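Local coordinates for protein CaaX farnesyltransferase beta subunit Ram1 (Aspergillus fumigatus, PDB 4L9P) that probably serves as the peptide-binding beta subunit of the zinc-dependent enzyme that transfers a farnesyl group to the CaaX-box cysteine of target proteins, at residues 102-107 and 420-425; 295-298 and 302-305; 320-325 and 333-338. All coordinates share one frame; numbering follows the deposited sequence.

Contact 1: residues 102-107 and 420-425; sequences LPLLKG and GLRDKP
L104, which meets both R422 and P425, has a carbonyl oxygen gripped by two donors: the backbone N of G107 reaches L104 O at 2.9 Å, and the amide NE2 of Q112 bonds to the same oxygen. The first of these belongs to a Schellman motif, in which the chain leaves helix 89-105 through G107 with a positive phi of 78°, an angle that glycine adopts without strain. With its carbonyl thus held, L104 offers its side chain to the loop. CD1 of L104 lies only 3.4 Å from CG of P425, tighter than usual for two carbons, and 3.7 Å from CB of P425; the two side chains run past one another in opposite directions. A rigid proline ring suits this place, presenting two carbons to a branched leucine.

The same methyl, CD1 of L104, comes obliquely to the guanidinium of R422, 4.0 Å from NH2. That nitrogen is also hydrogen-bonded to the carbonyl oxygen of C413, so an arginine serves both a polar and an apolar neighbour. The reach depends on an R422 chain extended from CG to NE.

In the alpha-alpha toroid of the prenyltransferase beta subunit, 420-425 belongs to the loop leading into helix 431-444, which brings H433 to the zinc ion. D423 lies against D365 and H433, two of the zinc ligands, and its backbone bonds to that of G366. Its carboxylate is held from the loop itself: NZ of K424 forms a salt bridge with OD1 of D423 at 2.7 Å, on the syn side and 19° out of the carboxylate plane. The bends at chi3 and chi4 curl the lysine back to its predecessor, and K424 NZ also makes a weak bond to the carbonyl oxygen of V364.

Contact 2: residues 295-298 and 302-305; sequences CQTY and ISGS
The flat peptide carbonyl of C295 is met by S303, whose backbone N lies 2.8 Å from C295 O and is tilted 23° from the carbonyl plane; the N-H points almost straight at the oxygen, at 172°. CA of I302 adds a CA-H...O contact to C295 O at 3.4 Å. A second flat group, the carbonyl of S305, is approached from above: OG of S303 donates to S305 O at 2.7 Å, 49° out of the plane.

OG of S303 stands between its own backbone N and carbonyl carbon, and from there it serves two partners. While donating to S305 O, it accepts from a water 2.9 Å away, and this water also donates to O of Q296. Serine is apt here, since one small hydroxyl can give and receive at once.

Apolar groups fill in around the bonds. CB of C295 rests 3.8 Å from CG2 of I302, and CG2 of T297 touches CB of S303 at 3.9 Å. OG1 of T297 bonds to N of E299, forming an ST turn.

Q296 and I302 form a single antiparallel bridge, closing a tight hairpin-like loop ahead of helix 312-323, where A313, Y314 and C317 line the pocket of the isoprenoid analogue. A glutamine with paired glycines a few residues on recurs in this family's repeats; here Q296 is that glutamine and G300 the first glycine. The Q296 side chain starts away from 302-305; its OE1 takes bonds from K230 NZ of the alpha subunit and N337 N, and NE2 bonds to G300 O. The Y298 ring stacks on Y204 of the alpha subunit.

Because the loop is buried, its backbone oxygens need local donors; C295 O obtains one from peptide N-H and Q296 O another from water, which would help keep the loop's shape without a regular sheet.

Contact 3: residues 320-325 and 333-338; sequences ACLCLL and PRYMNI
A chi1 of -76° sets CG of L322 opposite its carbonyl carbon and beside its N, and with chi2 extended the fork of methyls is carried out from the helix toward Y335 and M336. Y335 and M336 also set CG opposite their carbonyl carbons, but the methionine then bends at chi2 (-70°). This bend turns the thioether back, so that both CG and CE of M336 face one methyl: CD1 of L322 lies 3.9 Å from CG of M336 and 4.1 Å from CE of M336. The other methyl of the fork, CD2 of L322, meets CB of Y335 at 4.2 Å, oblique to the aromatic ring. L322 runs at a slant across both Y335 and M336, and no polar bond links the two segments.

A branched leucine suits the place because its two methyls can serve two neighbours at once, while a flexible methionine can mould itself to one of them. The tyrosine contributes mainly its CB here, and its ring is engaged by the preceding residue: CG of R334 sits 3.7 Å above one face, offset toward the rim. In return OH of Y335 lies 3.2 Å above the guanidinium plane of R334, over its centre. The arginine chain is thus laid along the tyrosine ring.

After M336 leaves the helical conformation, N337 takes the N-cap position of the next helix, its OD1 making a weak bond to N of A339. Asparagine's short carbonyl-bearing side chain suits that task. K230 NZ of the alpha subunit bonds to O of Y335, and S227 OG of the alpha subunit to O of P333.

Within the alpha-alpha toroid, the contact joins the C-terminal end of helix 312-323 to that of helix 328-335; P289 and L292 of helix 288-293 also pack on L322, and helix 338-346 follows directly.

Overall arrangement
From the N terminus, helix 89-105 supplies the first half of contact 1, whose loop closes only at 420-425, just ahead of the zinc-ligand helix 431-444. Contacts 2 and 3 are both nested inside that long loop and lie in series: contact 2 closes a short turn before helix 312-323, and contact 3 then pairs the end of that helix with the end of helix 328-335. Contacts 2 and 3 touch directly, with centres about 13 Å apart, whereas contacts 1 and 3 lie on opposite sides of the chain's centre. Contact 1 thus ties the N-terminal helix to the late part of the toroid, and the other two lie in its middle, where both touch the alpha subunit.

Contact 1: residues 102-107 and 420-425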
loop_
_atom_site.group_PDB
_atom_site.type_symbol
_atom_site.label_atom_id
_atom_site.label_comp_id
_atom_site.label_asym_id
_atom_site.label_seq_id
_atom_site.Cartn_x
_atom_site.Cartn_y
_atom_site.Cartn_z
ATOM N N LEU B 102 8.693 17.618 16.675
ATOM C CA LEU B 102 8.144 18.509 17.739
ATOM C C LEU B 102 8.314 19.999 17.476
ATOM O O LEU B 102 7.354 20.720 17.612
ATOM C CB LEU B 102 8.628 18.088 19.149
ATOM C CG LEU B 102 7.864 16.878 19.707
ATOM C CD1 LEU B 102 8.595 16.351 20.906
ATOM C CD2 LEU B 102 6.415 17.282 20.076
ATOM N N PRO B 103 9.504 20.452 17.047
ATOM C CA PRO B 103 9.593 21.929 16.834
ATOM C C PRO B 103 8.704 22.366 15.695
ATOM O O PRO B 103 8.220 23.512 15.662
ATOM C CB PRO B 103 11.055 22.172 16.465
ATOM C CG PRO B 103 11.675 20.823 16.380
ATOM C CD PRO B 103 10.812 19.788 17.007
ATOM N N LEU B 104 8.525 21.516 14.686
ATOM C CA LEU B 104 7.654 21.853 13.556
ATOM C C LEU B 104 6.177 21.821 13.977
ATOM O O LEU B 104 5.403 22.741 13.595
ATOM C CB LEU B 104 7.931 20.866 12.422
ATOM C CG LEU B 104 9.338 21.003 11.797
ATOM C CD1 LEU B 104 9.664 19.695 11.071
ATOM C CD2 LEU B 104 9.366 22.132 10.815
ATOM N N LEU B 105 5.749 20.801 14.726
ATOM C CA LEU B 105 4.392 20.795 15.253
ATOM C C LEU B 105 4.062 22.052 16.073
ATOM O O LEU B 105 2.953 22.586 15.984
ATOM C CB LEU B 105 4.159 19.554 16.123
ATOM C CG LEU B 105 4.151 18.239 15.278
ATOM C CD1 LEU B 105 4.440 17.113 16.261
ATOM C CD2 LEU B 105 2.777 18.072 14.572
ATOM N N LYS B 106 5.057 22.469 16.848
ATOM C CA LYS B 106 4.886 23.666 17.661
ATOM C C LYS B 106 4.955 24.941 16.856
ATOM O O LYS B 106 4.675 26.007 17.429
ATOM C CB LYS B 106 6.027 23.675 18.686
ATOM C CG LYS B 106 5.820 22.691 19.773
ATOM C CD LYS B 106 7.139 22.569 20.559
ATOM C CE LYS B 106 7.112 21.514 21.607
ATOM N NZ LYS B 106 8.443 21.623 22.407
ATOM N N GLY B 107 5.389 24.891 15.607
ATOM C CA GLY B 107 5.450 26.054 14.727
ATOM C C GLY B 107 6.615 26.985 14.982
ATOM O O GLY B 107 6.539 28.173 14.598
ATOM N N GLY B 420 7.407 21.540 -2.576
ATOM C CA GLY B 420 7.330 20.086 -2.486
ATOM C C GLY B 420 6.981 19.676 -1.061
ATOM O O GLY B 420 7.235 20.379 -0.054
ATOM N N LEU B 421 6.439 18.465 -0.965
ATOM C CA LEU B 421 6.214 17.855 0.357
ATOM C C LEU B 421 7.025 16.567 0.466
ATOM O O LEU B 421 7.511 16.016 -0.538
ATOM C CB LEU B 421 4.722 17.590 0.662
ATOM C CG LEU B 421 3.919 18.944 0.801
ATOM C CD1 LEU B 421 3.312 19.364 -0.586
ATOM C CD2 LEU B 421 2.804 18.799 1.865
ATOM N N ARG B 422 7.194 16.126 1.702
ATOM C CA ARG B 422 8.144 15.051 2.015
ATOM C C ARG B 422 7.499 13.999 2.901
ATOM O O ARG B 422 6.438 14.183 3.534
ATOM C CB ARG B 422 9.383 15.678 2.712
ATOM C CG ARG B 422 9.014 16.359 4.045
ATOM C CD ARG B 422 10.186 17.186 4.610
ATOM N NE ARG B 422 9.746 17.948 5.769
ATOM C CZ ARG B 422 10.167 19.190 6.030
ATOM N NH1 ARG B 422 11.141 19.733 5.284
ATOM N NH2 ARG B 422 9.668 19.841 7.076
ATOM N N ASP B 423 8.230 12.882 2.979
ATOM C CA ASP B 423 7.876 11.808 3.890
ATOM C C ASP B 423 7.806 12.258 5.331
ATOM O O ASP B 423 6.788 12.130 6.017
ATOM C CB ASP B 423 8.940 10.682 3.601
ATOM C CG ASP B 423 9.169 9.686 4.725
ATOM O OD1 ASP B 423 8.488 9.683 5.745
ATOM O OD2 ASP B 423 10.089 8.821 4.541
ATOM N N LYS B 424 8.891 12.875 5.775
ATOM C CA LYS B 424 8.994 13.314 7.160
ATOM C C LYS B 424 10.128 14.331 7.235
ATOM O O LYS B 424 10.922 14.415 6.316
ATOM C CB LYS B 424 9.229 12.112 8.121
ATOM C CG LYS B 424 10.573 11.385 7.887
ATOM C CD LYS B 424 10.820 10.324 9.031
ATOM C CE LYS B 424 9.738 9.268 9.164
ATOM N NZ LYS B 424 9.607 8.404 7.895
ATOM N N PRO B 425 10.197 15.081 8.335
ATOM C CA PRO B 425 11.333 15.989 8.501
ATOM C C PRO B 425 12.638 15.280 8.323
ATOM O O PRO B 425 12.793 14.151 8.793
ATOM C CB PRO B 425 11.152 16.483 9.940
ATOM C CG PRO B 425 9.603 16.433 10.138
ATOM C CD PRO B 425 9.245 15.101 9.461
#

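Contact 2: residues 295-298 and 302-305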
loop_
_atom_site.group_PDB
_atom_site.type_symbol
_atom_site.label_atom_id
_atom_site.label_comp_id
_atom_site.label_asym_id
_atom_site.label_seq_id
_atom_site.Cartn_x
_atom_site.Cartn_y
_atom_site.Cartn_z
ATOM N N CYS B 295 -5.592 -12.090 1.814
ATOM C CA CYS B 295 -4.472 -11.157 2.143
ATOM C C CYS B 295 -4.712 -10.450 3.463
ATOM O O CYS B 295 -3.844 -9.715 3.906
ATOM C CB CYS B 295 -4.313 -10.114 1.024
ATOM S SG CYS B 295 -3.691 -10.894 -0.517
ATOM N N GLN B 296 -5.873 -10.613 4.118
ATOM C CA GLN B 296 -5.971 -10.073 5.464
ATOM C C GLN B 296 -5.007 -10.844 6.398
ATOM O O GLN B 296 -4.741 -12.049 6.169
ATOM C CB GLN B 296 -7.464 -10.127 5.942
ATOM C CG GLN B 296 -7.635 -9.286 7.245
ATOM C CD GLN B 296 -9.085 -9.100 7.637
ATOM O OE1 GLN B 296 -10.001 -9.875 7.255
ATOM N NE2 GLN B 296 -9.331 -8.022 8.381
ATOM N N THR B 297 -4.512 -10.202 7.462
ATOM C CA THR B 297 -3.648 -10.871 8.385
ATOM C C THR B 297 -4.266 -10.923 9.770
ATOM O O THR B 297 -5.297 -10.280 10.051
ATOM C CB THR B 297 -2.270 -10.194 8.524
ATOM O OG1 THR B 297 -2.319 -9.077 9.426
ATOM C CG2 THR B 297 -1.760 -9.696 7.169
ATOM N N TYR B 298 -3.607 -11.666 10.645
ATOM C CA TYR B 298 -4.067 -11.770 12.048
ATOM C C TYR B 298 -4.128 -10.375 12.726
ATOM O O TYR B 298 -4.798 -10.254 13.777
ATOM C CB TYR B 298 -3.186 -12.735 12.880
ATOM C CG TYR B 298 -1.784 -12.141 13.094
ATOM C CD1 TYR B 298 -0.761 -12.290 12.103
ATOM C CD2 TYR B 298 -1.490 -11.400 14.281
ATOM C CE1 TYR B 298 0.451 -11.691 12.285
ATOM C CE2 TYR B 298 -0.243 -10.833 14.483
ATOM C CZ TYR B 298 0.713 -10.951 13.460
ATOM O OH TYR B 298 1.970 -10.391 13.619
ATOM N N ILE B 302 -4.043 -5.671 5.925
ATOM C CA ILE B 302 -4.041 -6.437 4.670
ATOM C C ILE B 302 -2.634 -6.346 4.121
ATOM O O ILE B 302 -2.040 -5.236 4.072
ATOM C CB ILE B 302 -5.083 -5.843 3.709
ATOM C CG1 ILE B 302 -6.479 -5.988 4.340
ATOM C CG2 ILE B 302 -5.000 -6.617 2.350
ATOM C CD1 ILE B 302 -7.538 -5.012 3.685
ATOM N N SER B 303 -2.101 -7.488 3.710
ATOM C CA SER B 303 -0.735 -7.546 3.196
ATOM C C SER B 303 -0.679 -7.537 1.667
ATOM O O SER B 303 -1.730 -7.633 0.995
ATOM C CB SER B 303 -0.065 -8.787 3.729
ATOM O OG SER B 303 -0.764 -9.974 3.327
ATOM N N GLY B 304 0.544 -7.459 1.092
ATOM C CA GLY B 304 0.626 -7.411 -0.358
ATOM C C GLY B 304 0.260 -8.698 -1.035
ATOM O O GLY B 304 -0.195 -8.724 -2.175
ATOM N N SER B 305 0.561 -9.792 -0.360
ATOM C CA SER B 305 0.271 -11.124 -0.880
ATOM C C SER B 305 -0.003 -11.989 0.375
ATOM O O SER B 305 0.392 -11.599 1.493
ATOM C CB SER B 305 1.433 -11.614 -1.752
ATOM O OG SER B 305 2.665 -11.521 -1.069
HETATM O O HOH W 1 -2.054 -12.205 4.574
#

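Contact 3: residues 320-325 and 333-338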
loop_
_atom_site.group_PDB
_atom_site.type_symbol
_atom_site.label_atom_id
_atom_site.label_comp_id
_atom_site.label_asym_id
_atom_site.label_seq_id
_atom_site.Cartn_x
_atom_site.Cartn_y
_atom_site.Cartn_z
ATOM N N ALA B 320 -9.898 -0.563 -1.902
ATOM C CA ALA B 320 -10.373 0.160 -3.070
ATOM C C ALA B 320 -10.791 -0.855 -4.143
ATOM O O ALA B 320 -11.818 -0.682 -4.805
ATOM C CB ALA B 320 -9.255 1.105 -3.628
ATOM N N CYS B 321 -10.003 -1.929 -4.334
ATOM C CA CYS B 321 -10.396 -2.946 -5.316
ATOM C C CYS B 321 -11.734 -3.587 -4.916
ATOM O O CYS B 321 -12.585 -3.804 -5.797
ATOM C CB CYS B 321 -9.272 -4.013 -5.400
ATOM S SG CYS B 321 -9.492 -5.072 -6.837
ATOM N N LEU B 322 -11.943 -3.888 -3.617
ATOM C CA LEU B 322 -13.246 -4.481 -3.194
ATOM C C LEU B 322 -14.394 -3.535 -3.534
ATOM O O LEU B 322 -15.453 -3.992 -3.985
ATOM C CB LEU B 322 -13.277 -4.758 -1.681
ATOM C CG LEU B 322 -12.482 -6.000 -1.280
ATOM C CD1 LEU B 322 -12.491 -6.064 0.245
ATOM C CD2 LEU B 322 -13.032 -7.313 -1.853
ATOM N N CYS B 323 -14.169 -2.228 -3.377
ATOM C CA CYS B 323 -15.214 -1.267 -3.685
ATOM C C CYS B 323 -15.437 -1.082 -5.188
ATOM O O CYS B 323 -16.420 -0.405 -5.575
ATOM C CB CYS B 323 -14.907 0.095 -2.990
ATOM S SG CYS B 323 -15.054 -0.102 -1.153
ATOM N N LEU B 324 -14.564 -1.598 -6.060
ATOM C CA LEU B 324 -14.889 -1.702 -7.485
ATOM C C LEU B 324 -15.795 -2.899 -7.821
ATOM O O LEU B 324 -16.281 -3.045 -8.973
ATOM C CB LEU B 324 -13.568 -1.882 -8.277
ATOM C CG LEU B 324 -12.725 -0.645 -8.379
ATOM C CD1 LEU B 324 -11.426 -1.028 -9.042
ATOM C CD2 LEU B 324 -13.418 0.407 -9.241
ATOM N N LEU B 325 -16.023 -3.768 -6.848
ATOM C CA LEU B 325 -16.802 -4.984 -7.079
ATOM C C LEU B 325 -18.259 -4.914 -6.649
ATOM O O LEU B 325 -19.055 -5.786 -7.021
ATOM C CB LEU B 325 -16.146 -6.202 -6.400
ATOM C CG LEU B 325 -14.659 -6.341 -6.745
ATOM C CD1 LEU B 325 -14.062 -7.542 -5.971
ATOM C CD2 LEU B 325 -14.427 -6.478 -8.249
ATOM N N PRO B 333 -17.581 -6.033 4.386
ATOM C CA PRO B 333 -17.797 -6.929 5.546
ATOM C C PRO B 333 -17.868 -8.391 5.140
ATOM O O PRO B 333 -17.605 -9.257 5.978
ATOM C CB PRO B 333 -19.128 -6.473 6.118
ATOM C CG PRO B 333 -19.387 -5.084 5.556
ATOM C CD PRO B 333 -18.706 -5.094 4.199
ATOM N N ARG B 334 -18.192 -8.672 3.877
ATOM C CA ARG B 334 -18.262 -10.057 3.473
ATOM C C ARG B 334 -16.855 -10.630 3.393
ATOM O O ARG B 334 -16.640 -11.796 3.806
ATOM C CB ARG B 334 -18.917 -10.160 2.124
ATOM C CG ARG B 334 -18.893 -11.621 1.603
ATOM C CD ARG B 334 -19.815 -11.869 0.422
ATOM N NE ARG B 334 -19.662 -13.270 -0.015
ATOM C CZ ARG B 334 -20.233 -13.780 -1.101
ATOM N NH1 ARG B 334 -20.990 -12.996 -1.857
ATOM N NH2 ARG B 334 -20.029 -15.064 -1.448
ATOM N N TYR B 335 -15.883 -9.862 2.862
ATOM C CA TYR B 335 -14.562 -10.438 2.560
ATOM C C TYR B 335 -13.487 -10.058 3.587
ATOM O O TYR B 335 -12.418 -10.670 3.588
ATOM C CB TYR B 335 -14.130 -10.056 1.118
ATOM C CG TYR B 335 -15.029 -10.732 0.104
ATOM C CD1 TYR B 335 -14.907 -12.097 -0.184
ATOM C CD2 TYR B 335 -16.059 -10.012 -0.518
ATOM C CE1 TYR B 335 -15.795 -12.717 -1.067
ATOM C CE2 TYR B 335 -16.942 -10.606 -1.430
ATOM C CZ TYR B 335 -16.787 -11.957 -1.682
ATOM O OH TYR B 335 -17.642 -12.575 -2.568
ATOM N N MET B 336 -13.738 -9.055 4.422
ATOM C CA MET B 336 -12.799 -8.696 5.465
ATOM C C MET B 336 -13.475 -8.774 6.809
ATOM O O MET B 336 -14.675 -8.480 6.940
ATOM C CB MET B 336 -12.322 -7.229 5.269
ATOM C CG MET B 336 -11.580 -7.055 3.939
ATOM S SD MET B 336 -9.946 -7.938 4.054
ATOM C CE MET B 336 -9.492 -7.902 2.324
ATOM N N ASN B 337 -12.692 -9.149 7.820
ATOM C CA ASN B 337 -13.142 -9.071 9.205
ATOM C C ASN B 337 -12.999 -7.592 9.626
ATOM O O ASN B 337 -11.890 -7.132 9.899
ATOM C CB ASN B 337 -12.288 -9.981 10.102
ATOM C CG ASN B 337 -12.811 -9.997 11.522
ATOM O OD1 ASN B 337 -13.705 -9.252 11.835
ATOM N ND2 ASN B 337 -12.262 -10.853 12.377
ATOM N N ILE B 338 -14.097 -6.837 9.661
ATOM C CA ILE B 338 -14.019 -5.430 10.009
ATOM C C ILE B 338 -13.636 -5.245 11.484
ATOM O O ILE B 338 -12.992 -4.250 11.833
ATOM C CB ILE B 338 -15.315 -4.657 9.569
ATOM C CG1 ILE B 338 -15.360 -4.637 8.034
ATOM C CG2 ILE B 338 -15.283 -3.228 10.075
ATOM C CD1 ILE B 338 -16.621 -4.082 7.416
#